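Local atomic coordinates of CpuTA1 (Curtobacterium pusillum, PDB entry 5K3W), a protein that belongs to the class IV aminotransferase family and binds pyridoxal-5'-phosphate. Residues Asp53-Thr58 and Gly74-Ser79. Numbering follows the deposited sequence.
Sequences DGVFET and GRLAHS. With PLP (pyridoxal-5'-phosphate), chain C.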
loop_
_atom_site.group_PDB
_atom_site.type_symbol
_atom_site.label_atom_id
_atom_site.label_comp_id
_atom_site.label_asym_id
_atom_site.label_seq_id
_atom_site.Cartn_x
_atom_site.Cartn_y
_atom_site.Cartn_z
ATOM N N ASP A 53 4.389 -2.538 -3.464
ATOM C CA ASP A 53 3.975 -3.422 -4.554
ATOM C C ASP A 53 4.458 -4.841 -4.278
ATOM O O ASP A 53 5.513 -5.267 -4.759
ATOM C CB ASP A 53 4.524 -2.898 -5.878
ATOM C CG ASP A 53 3.881 -3.561 -7.089
ATOM O OD1 ASP A 53 2.867 -4.265 -6.908
ATOM O OD2 ASP A 53 4.385 -3.361 -8.215
ATOM N N GLY A 54 3.669 -5.586 -3.517
ATOM C CA GLY A 54 3.996 -6.973 -3.235
ATOM C C GLY A 54 2.886 -7.598 -2.427
ATOM O O GLY A 54 1.858 -6.972 -2.150
ATOM N N VAL A 55 3.107 -8.853 -2.037
ATOM C CA VAL A 55 2.134 -9.575 -1.231
ATOM C C VAL A 55 2.839 -10.184 -0.020
ATOM O O VAL A 55 4.067 -10.269 0.038
ATOM C CB VAL A 55 1.398 -10.648 -2.064
ATOM C CG1 VAL A 55 0.579 -9.981 -3.161
ATOM C CG2 VAL A 55 2.388 -11.614 -2.670
ATOM N N PHE A 56 2.052 -10.593 0.969
ATOM C CA PHE A 56 2.651 -11.174 2.160
ATOM C C PHE A 56 1.691 -12.164 2.795
ATOM O O PHE A 56 0.491 -12.153 2.521
ATOM C CB PHE A 56 3.041 -10.101 3.187
ATOM C CG PHE A 56 1.885 -9.598 3.998
ATOM C CD1 PHE A 56 1.036 -8.617 3.480
ATOM C CD2 PHE A 56 1.634 -10.116 5.275
ATOM C CE1 PHE A 56 -0.041 -8.152 4.213
ATOM C CE2 PHE A 56 0.563 -9.650 6.030
ATOM C CZ PHE A 56 -0.280 -8.658 5.502
ATOM N N GLU A 57 2.244 -13.015 3.659
ATOM C CA GLU A 57 1.479 -13.907 4.525
ATOM C C GLU A 57 2.080 -13.879 5.922
ATOM O O GLU A 57 3.304 -13.787 6.079
ATOM C CB GLU A 57 1.484 -15.361 4.010
ATOM C CG GLU A 57 0.592 -15.609 2.822
ATOM C CD GLU A 57 -0.860 -15.569 3.198
ATOM O OE1 GLU A 57 -1.191 -15.844 4.377
ATOM O OE2 GLU A 57 -1.676 -15.256 2.309
ATOM N N THR A 58 1.226 -13.981 6.934
ATOM C CA THR A 58 1.668 -14.124 8.314
ATOM C C THR A 58 1.102 -15.423 8.867
ATOM O O THR A 58 -0.108 -15.655 8.772
ATOM C CB THR A 58 1.224 -12.941 9.173
ATOM O OG1 THR A 58 1.689 -11.728 8.572
ATOM C CG2 THR A 58 1.837 -13.053 10.541
ATOM N N GLY A 74 -1.180 -21.346 -0.461
ATOM C CA GLY A 74 -2.153 -21.205 -1.528
ATOM C C GLY A 74 -2.617 -19.773 -1.677
ATOM O O GLY A 74 -2.739 -19.264 -2.797
ATOM N N ARG A 75 -2.855 -19.092 -0.543
ATOM C CA ARG A 75 -3.343 -17.722 -0.582
ATOM C C ARG A 75 -2.241 -16.751 -0.971
ATOM O O ARG A 75 -2.518 -15.739 -1.622
ATOM C CB ARG A 75 -3.964 -17.331 0.762
ATOM C CG ARG A 75 -4.728 -16.015 0.714
ATOM C CD ARG A 75 -5.390 -15.680 2.046
ATOM N NE ARG A 75 -4.423 -15.447 3.114
ATOM C CZ ARG A 75 -4.736 -15.337 4.405
ATOM N NH1 ARG A 75 -5.998 -15.439 4.805
ATOM N NH2 ARG A 75 -3.784 -15.118 5.303
ATOM N N LEU A 76 -0.991 -17.044 -0.617
ATOM C CA LEU A 76 0.111 -16.251 -1.148
ATOM C C LEU A 76 0.057 -16.220 -2.669
ATOM O O LEU A 76 0.181 -15.154 -3.291
ATOM C CB LEU A 76 1.443 -16.823 -0.673
ATOM C CG LEU A 76 2.709 -16.079 -1.082
ATOM C CD1 LEU A 76 2.896 -14.769 -0.260
ATOM C CD2 LEU A 76 3.889 -17.024 -0.928
ATOM N N ALA A 77 -0.160 -17.396 -3.277
ATOM C CA ALA A 77 -0.224 -17.511 -4.732
ATOM C C ALA A 77 -1.408 -16.743 -5.284
ATOM O O ALA A 77 -1.296 -16.066 -6.314
ATOM C CB ALA A 77 -0.320 -18.988 -5.146
ATOM N N HIS A 78 -2.557 -16.855 -4.614
ATOM C CA HIS A 78 -3.755 -16.149 -5.053
ATOM C C HIS A 78 -3.569 -14.631 -4.995
ATOM O O HIS A 78 -3.966 -13.917 -5.921
ATOM C CB HIS A 78 -4.935 -16.586 -4.192
ATOM C CG HIS A 78 -6.205 -15.878 -4.527
ATOM N ND1 HIS A 78 -6.871 -16.075 -5.718
ATOM C CD2 HIS A 78 -6.920 -14.956 -3.842
ATOM C CE1 HIS A 78 -7.949 -15.313 -5.746
ATOM N NE2 HIS A 78 -8.003 -14.622 -4.620
ATOM N N SER A 79 -2.982 -14.117 -3.904
ATOM C CA SER A 79 -2.671 -12.692 -3.824
ATOM C C SER A 79 -1.683 -12.306 -4.908
ATOM O O SER A 79 -1.868 -11.298 -5.599
ATOM C CB SER A 79 -2.114 -12.332 -2.449
ATOM O OG SER A 79 -3.021 -12.689 -1.417
HETATM N N1 PLP C . -8.248 -9.710 6.538
HETATM C C2 PLP C . -7.054 -9.122 6.243
HETATM C C2A PLP C . -7.007 -7.805 5.492
HETATM C C3 PLP C . -5.880 -9.746 6.622
HETATM O O3 PLP C . -4.671 -9.116 6.290
HETATM C C4 PLP C . -5.923 -10.949 7.284
HETATM C C4A PLP C . -4.686 -11.668 7.751
HETATM C C5 PLP C . -7.115 -11.535 7.585
HETATM C C6 PLP C . -8.286 -10.904 7.197
HETATM C C5A PLP C . -7.144 -12.857 8.344
HETATM O O4P PLP C . -6.439 -13.887 7.675
HETATM P P PLP C . -5.742 -15.061 8.499
HETATM O O1P PLP C . -6.722 -15.687 9.468
HETATM O O2P PLP C . -4.534 -14.558 9.252
HETATM O O3P PLP C . -5.300 -16.143 7.547
HETATM O O HOH W 1 -1.151 -13.518 0.518
#
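Arg75 and Glu57 form a two-point salt bridge through NE and NH2, with one guanidinium nitrogen for each carboxylate oxygen. Arg75 NE donates almost straight to Glu57 OE2 (2.9 Å, 177°), while Arg75 NH2 reaches Glu57 OE1 at 2.8 Å from slightly outside the guanidinium plane. Both oxygens use their syn lone pairs, and the two flat groups lie nearly coplanar, 24° apart. The Arg75 chain runs extended until it bends at chi3 (65°), which turns its far edge to the cofactor. Arg75 NH1 and NH2 both donate, along bent bonds, to O3P of pyridoxal-5'-phosphate at 2.9 Å, and NH1 also bonds Ala232 O. Gripped at two points, the guanidinium is probably held in rotation by Glu57, a second-shell partner of the phosphate; His72 shares Glu57 OE1. In this class IV aminotransferase fold, helix 69-82 packs on strand 54-62 of an antiparallel sheet, the two short segments running nearly antiparallel with axes 8.1 Å apart. Next on the helix, Leu76 and Glu57 lie alongside each other, pointing opposite ways, with Leu76 CB 3.8 Å from Glu57 CG, and Leu76 CD1 rests against Val55 CG2 at 4.0 Å. One turn on from Arg75, Ser79 presses CB to CG1 of Val55 (3.6 Å). Its hydroxyl hydrogen-bonds a water that also lies within hydrogen-bonding distance of Phe56 O and Glu57 OE2, and Lys174 N is a further partner of OG.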